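Local coordinates for protein calreticulin, putative (Trypanosoma cruzi, PDB 5HCF) that probably acts as a lectin-like chaperone that binds glycans and polypeptides through its globular domain of legume lectin fold, at residues 85-99 with 206-218. Numbering follows the deposited sequence.
Sequences GGYIKLLPSMDPEKF and EPLTHVGIDVWQV
Lys-89 to Leu-91 pair antiparallel with His-210 to Gly-212, strand axes 4.7 Å apart, as neighbouring strands in one sheet of the legume-lectin sandwich. Lys-89 and Gly-212 exchange two backbone hydrogen bonds. A classic beta bulge ends the ladder: Leu-91 O accepts from both Thr-209 N (2.8 Å) and His-210 N (2.9 Å). Where the backbones part at Tyr-87, a water bridges instead, donating to Tyr-87 O and Asp-214 O and accepting from Asp-214 N; beyond this gap Gly-85 N donates a further backbone hydrogen bond to Trp-216 O. Leu-90 CD2 meets Val-211 CG2 at 3.9 Å on the face that, with Ile-88, packs against Val-71 of the other sheet. On the opposite face, the loop after Leu-91 folds back over strand 208-217. There Met-94 CG lies 3.3 Å from His-210 ND1, while Pro-96 CG approaches NE2 of the same ring. With CG anti to the backbone N (chi1 175°), the Phe-99 ring is laid against the strand, CE2 at Gly-212 CA and CZ at Asp-214 CB. Val-215 CG1 sits over the centre of the Tyr-87 ring, 4.0 Å from its centroid, a CH-pi contact. The extended Lys-89 chain carries NZ to Asp-214, a salt bridge of 2.8 Å to the anti lone pair of OD2.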
loop_
_atom_site.group_PDB
_atom_site.type_symbol
_atom_site.label_atom_id
_atom_site.label_comp_id
_atom_site.label_asym_id
_atom_site.label_seq_id
_atom_site.Cartn_x
_atom_site.Cartn_y
_atom_site.Cartn_z
ATOM N N GLY A 85 -8.776 -2.018 7.446
ATOM C CA GLY A 85 -7.532 -1.801 6.734
ATOM C C GLY A 85 -7.752 -1.294 5.322
ATOM O O GLY A 85 -8.816 -1.496 4.735
ATOM N N GLY A 86 -6.737 -0.634 4.774
ATOM C CA GLY A 86 -6.782 -0.154 3.405
ATOM C C GLY A 86 -5.404 -0.228 2.781
ATOM O O GLY A 86 -5.022 0.618 1.972
ATOM N N TYR A 87 -4.658 -1.260 3.159
ATOM C CA TYR A 87 -3.292 -1.432 2.688
ATOM C C TYR A 87 -3.184 -2.587 1.697
ATOM O O TYR A 87 -3.988 -3.520 1.728
ATOM C CB TYR A 87 -2.359 -1.676 3.872
ATOM C CG TYR A 87 -2.834 -2.777 4.796
ATOM C CD1 TYR A 87 -2.529 -4.112 4.536
ATOM C CD2 TYR A 87 -3.593 -2.485 5.923
ATOM C CE1 TYR A 87 -2.966 -5.127 5.380
ATOM C CE2 TYR A 87 -4.032 -3.490 6.770
ATOM C CZ TYR A 87 -3.715 -4.806 6.495
ATOM O OH TYR A 87 -4.152 -5.801 7.339
ATOM N N ILE A 88 -2.179 -2.524 0.828
ATOM C CA ILE A 88 -1.931 -3.585 -0.143
ATOM C C ILE A 88 -0.631 -4.316 0.178
ATOM O O ILE A 88 0.166 -3.853 1.000
ATOM C CB ILE A 88 -1.847 -3.043 -1.585
ATOM C CG1 ILE A 88 -0.530 -2.283 -1.786
ATOM C CG2 ILE A 88 -3.047 -2.163 -1.897
ATOM C CD1 ILE A 88 -0.268 -1.860 -3.215
ATOM N N LYS A 89 -0.427 -5.459 -0.474
ATOM C CA LYS A 89 0.789 -6.245 -0.292
ATOM C C LYS A 89 1.437 -6.592 -1.626
ATOM O O LYS A 89 0.748 -6.841 -2.617
ATOM C CB LYS A 89 0.485 -7.533 0.478
ATOM C CG LYS A 89 -0.009 -7.323 1.907
ATOM C CD LYS A 89 -0.296 -8.662 2.566
ATOM C CE LYS A 89 -0.465 -8.526 4.061
ATOM N NZ LYS A 89 -0.721 -9.845 4.698
ATOM N N LEU A 90 2.766 -6.623 -1.641
ATOM C CA LEU A 90 3.509 -7.086 -2.807
ATOM C C LEU A 90 4.213 -8.391 -2.440
ATOM O O LEU A 90 4.969 -8.441 -1.470
ATOM C CB LEU A 90 4.510 -6.026 -3.276
ATOM C CG LEU A 90 3.946 -4.613 -3.470
ATOM C CD1 LEU A 90 5.033 -3.650 -3.909
ATOM C CD2 LEU A 90 2.804 -4.620 -4.470
ATOM N N LEU A 91 3.955 -9.447 -3.206
ATOM C CA LEU A 91 4.384 -10.780 -2.807
ATOM C C LEU A 91 5.200 -11.486 -3.877
ATOM O O LEU A 91 4.930 -11.337 -5.070
ATOM C CB LEU A 91 3.170 -11.645 -2.458
ATOM C CG LEU A 91 2.056 -11.017 -1.616
ATOM C CD1 LEU A 91 0.922 -10.497 -2.488
ATOM C CD2 LEU A 91 1.526 -12.015 -0.597
ATOM N N PRO A 92 6.205 -12.266 -3.443
ATOM C CA PRO A 92 6.918 -13.211 -4.308
ATOM C C PRO A 92 6.024 -14.410 -4.619
ATOM O O PRO A 92 4.894 -14.441 -4.131
ATOM C CB PRO A 92 8.132 -13.614 -3.468
ATOM C CG PRO A 92 7.685 -13.441 -2.066
ATOM C CD PRO A 92 6.743 -12.263 -2.070
ATOM N N SER A 93 6.513 -15.355 -5.419
ATOM C CA SER A 93 5.709 -16.486 -5.885
ATOM C C SER A 93 4.796 -17.079 -4.815
ATOM O O SER A 93 5.258 -17.518 -3.762
ATOM C CB SER A 93 6.616 -17.584 -6.435
ATOM O OG SER A 93 5.839 -18.610 -7.022
ATOM N N MET A 94 3.497 -17.082 -5.097
ATOM C CA MET A 94 2.512 -17.649 -4.182
ATOM C C MET A 94 1.310 -18.227 -4.925
ATOM O O MET A 94 1.105 -17.941 -6.100
ATOM C CB MET A 94 2.040 -16.586 -3.198
ATOM C CG MET A 94 1.342 -15.430 -3.876
ATOM S SD MET A 94 0.307 -14.500 -2.740
ATOM C CE MET A 94 -1.019 -15.669 -2.498
ATOM N N ASP A 95 0.502 -19.013 -4.222
ATOM C CA ASP A 95 -0.751 -19.521 -4.769
ATOM C C ASP A 95 -1.898 -18.625 -4.324
ATOM O O ASP A 95 -2.257 -18.621 -3.147
ATOM C CB ASP A 95 -0.992 -20.966 -4.311
ATOM C CG ASP A 95 -2.214 -21.607 -4.963
ATOM O OD1 ASP A 95 -3.096 -20.881 -5.473
ATOM O OD2 ASP A 95 -2.301 -22.856 -4.945
ATOM N N PRO A 96 -2.485 -17.874 -5.267
ATOM C CA PRO A 96 -3.572 -16.928 -4.977
ATOM C C PRO A 96 -4.772 -17.527 -4.232
ATOM O O PRO A 96 -5.425 -16.804 -3.475
ATOM C CB PRO A 96 -3.996 -16.452 -6.372
ATOM C CG PRO A 96 -2.782 -16.635 -7.216
ATOM C CD PRO A 96 -2.108 -17.869 -6.691
ATOM N N GLU A 97 -5.047 -18.816 -4.426
ATOM C CA GLU A 97 -6.203 -19.456 -3.796
ATOM C C GLU A 97 -5.971 -19.801 -2.323
ATOM O O GLU A 97 -6.930 -20.011 -1.574
ATOM C CB GLU A 97 -6.615 -20.708 -4.576
ATOM C CG GLU A 97 -7.199 -20.393 -5.943
ATOM C CD GLU A 97 -7.807 -21.604 -6.618
ATOM O OE1 GLU A 97 -7.743 -22.711 -6.038
ATOM O OE2 GLU A 97 -8.354 -21.445 -7.730
ATOM N N LYS A 98 -4.708 -19.862 -1.910
ATOM C CA LYS A 98 -4.393 -20.078 -0.500
ATOM C C LYS A 98 -3.818 -18.806 0.096
ATOM O O LYS A 98 -3.166 -18.835 1.138
ATOM C CB LYS A 98 -3.418 -21.231 -0.296
ATOM C CG LYS A 98 -3.890 -22.575 -0.808
ATOM C CD LYS A 98 -2.757 -23.576 -0.688
ATOM C CE LYS A 98 -3.136 -24.935 -1.251
ATOM N NZ LYS A 98 -2.097 -25.950 -0.885
ATOM N N PHE A 99 -4.071 -17.687 -0.574
ATOM C CA PHE A 99 -3.579 -16.397 -0.126
ATOM C C PHE A 99 -4.300 -15.961 1.142
ATOM O O PHE A 99 -5.525 -15.894 1.183
ATOM C CB PHE A 99 -3.770 -15.355 -1.226
ATOM C CG PHE A 99 -3.399 -13.959 -0.815
ATOM C CD1 PHE A 99 -2.228 -13.710 -0.114
ATOM C CD2 PHE A 99 -4.223 -12.891 -1.136
ATOM C CE1 PHE A 99 -1.891 -12.423 0.259
ATOM C CE2 PHE A 99 -3.891 -11.604 -0.767
ATOM C CZ PHE A 99 -2.722 -11.368 -0.070
ATOM N N GLU A 206 13.464 -12.082 -3.425
ATOM C CA GLU A 206 13.030 -12.804 -4.612
ATOM C C GLU A 206 12.245 -11.848 -5.497
ATOM O O GLU A 206 11.776 -10.817 -5.024
ATOM C CB GLU A 206 12.193 -14.034 -4.250
ATOM C CG GLU A 206 12.945 -15.091 -3.452
ATOM C CD GLU A 206 14.276 -15.472 -4.094
ATOM O OE1 GLU A 206 14.398 -15.380 -5.337
ATOM O OE2 GLU A 206 15.204 -15.861 -3.351
ATOM N N PRO A 207 12.119 -12.173 -6.792
ATOM C CA PRO A 207 11.311 -11.320 -7.673
ATOM C C PRO A 207 9.857 -11.238 -7.214
ATOM O O PRO A 207 9.319 -12.207 -6.676
ATOM C CB PRO A 207 11.426 -12.011 -9.034
ATOM C CG PRO A 207 11.766 -13.428 -8.721
ATOM C CD PRO A 207 12.578 -13.403 -7.463
ATOM N N LEU A 208 9.231 -10.086 -7.433
ATOM C CA LEU A 208 7.858 -9.869 -6.998
ATOM C C LEU A 208 6.898 -10.352 -8.070
ATOM O O LEU A 208 7.083 -10.067 -9.248
ATOM C CB LEU A 208 7.604 -8.391 -6.693
ATOM C CG LEU A 208 8.443 -7.770 -5.578
ATOM C CD1 LEU A 208 8.101 -6.293 -5.399
ATOM C CD2 LEU A 208 8.250 -8.533 -4.286
ATOM N N THR A 209 5.849 -11.054 -7.660
ATOM C CA THR A 209 5.038 -11.786 -8.619
ATOM C C THR A 209 3.539 -11.476 -8.517
ATOM O O THR A 209 2.809 -11.614 -9.496
ATOM C CB THR A 209 5.253 -13.297 -8.451
ATOM O OG1 THR A 209 4.782 -13.984 -9.613
ATOM C CG2 THR A 209 4.518 -13.803 -7.228
ATOM N N HIS A 210 3.078 -11.061 -7.342
ATOM C CA HIS A 210 1.669 -10.718 -7.161
ATOM C C HIS A 210 1.470 -9.433 -6.366
ATOM O O HIS A 210 2.318 -9.047 -5.561
ATOM C CB HIS A 210 0.919 -11.848 -6.448
ATOM C CG HIS A 210 0.820 -13.116 -7.240
ATOM N ND1 HIS A 210 1.593 -14.220 -6.970
ATOM C CD2 HIS A 210 0.014 -13.456 -8.274
ATOM C CE1 HIS A 210 1.280 -15.190 -7.816
ATOM N NE2 HIS A 210 0.329 -14.751 -8.615
ATOM N N VAL A 211 0.340 -8.774 -6.603
ATOM C CA VAL A 211 -0.172 -7.778 -5.673
ATOM C C VAL A 211 -1.433 -8.359 -5.046
ATOM O O VAL A 211 -2.248 -8.974 -5.735
ATOM C CB VAL A 211 -0.479 -6.430 -6.355
ATOM C CG1 VAL A 211 -1.568 -6.597 -7.400
ATOM C CG2 VAL A 211 -0.897 -5.403 -5.325
ATOM N N GLY A 212 -1.600 -8.170 -3.745
ATOM C CA GLY A 212 -2.771 -8.690 -3.067
ATOM C C GLY A 212 -3.382 -7.711 -2.092
ATOM O O GLY A 212 -2.685 -6.887 -1.498
ATOM N N ILE A 213 -4.696 -7.805 -1.928
ATOM C CA ILE A 213 -5.395 -7.042 -0.910
ATOM C C ILE A 213 -5.885 -7.990 0.166
ATOM O O ILE A 213 -6.777 -8.807 -0.061
ATOM C CB ILE A 213 -6.577 -6.243 -1.486
ATOM C CG1 ILE A 213 -6.061 -5.048 -2.289
ATOM C CG2 ILE A 213 -7.479 -5.752 -0.375
ATOM C CD1 ILE A 213 -7.094 -4.418 -3.200
ATOM N N ASP A 214 -5.275 -7.878 1.336
ATOM C CA ASP A 214 -5.584 -8.736 2.467
ATOM C C ASP A 214 -5.902 -7.849 3.663
ATOM O O ASP A 214 -5.000 -7.418 4.386
ATOM C CB ASP A 214 -4.406 -9.667 2.765
ATOM C CG ASP A 214 -4.484 -10.290 4.142
ATOM O OD1 ASP A 214 -5.601 -10.634 4.582
ATOM O OD2 ASP A 214 -3.423 -10.407 4.796
ATOM N N VAL A 215 -7.184 -7.555 3.859
ATOM C CA VAL A 215 -7.582 -6.638 4.926
ATOM C C VAL A 215 -8.806 -7.125 5.685
ATOM O O VAL A 215 -9.592 -7.920 5.176
ATOM C CB VAL A 215 -7.889 -5.223 4.384
ATOM C CG1 VAL A 215 -6.682 -4.653 3.680
ATOM C CG2 VAL A 215 -9.091 -5.254 3.453
ATOM N N TRP A 216 -8.951 -6.637 6.912
ATOM C CA TRP A 216 -10.156 -6.833 7.703
ATOM C C TRP A 216 -10.904 -5.512 7.802
ATOM O O TRP A 216 -10.294 -4.468 8.020
ATOM C CB TRP A 216 -9.810 -7.367 9.099
ATOM C CG TRP A 216 -10.860 -7.097 10.144
ATOM C CD1 TRP A 216 -10.894 -6.052 11.024
ATOM C CD2 TRP A 216 -12.028 -7.883 10.412
ATOM N NE1 TRP A 216 -12.006 -6.141 11.824
ATOM C CE2 TRP A 216 -12.721 -7.256 11.468
ATOM C CE3 TRP A 216 -12.554 -9.056 9.862
ATOM C CZ2 TRP A 216 -13.911 -7.762 11.985
ATOM C CZ3 TRP A 216 -13.735 -9.557 10.377
ATOM C CH2 TRP A 216 -14.401 -8.910 11.427
ATOM N N GLN A 217 -12.221 -5.556 7.620
ATOM C CA GLN A 217 -13.047 -4.358 7.743
ATOM C C GLN A 217 -14.307 -4.595 8.565
ATOM O O GLN A 217 -15.087 -5.504 8.276
ATOM C CB GLN A 217 -13.452 -3.812 6.371
ATOM C CG GLN A 217 -12.396 -2.965 5.681
ATOM C CD GLN A 217 -12.983 -2.140 4.550
ATOM O OE1 GLN A 217 -13.428 -2.673 3.541
ATOM N NE2 GLN A 217 -13.007 -0.829 4.729
ATOM N N VAL A 218 -14.494 -3.768 9.591
ATOM C CA VAL A 218 -15.741 -3.750 10.344
ATOM C C VAL A 218 -16.784 -2.972 9.552
ATOM O O VAL A 218 -17.812 -3.522 9.156
ATOM C CB VAL A 218 -15.583 -3.111 11.732
ATOM C CG1 VAL A 218 -16.937 -3.058 12.432
ATOM C CG2 VAL A 218 -14.569 -3.883 12.570
HETATM O O HOH W 1 -3.329 -6.314 2.313
#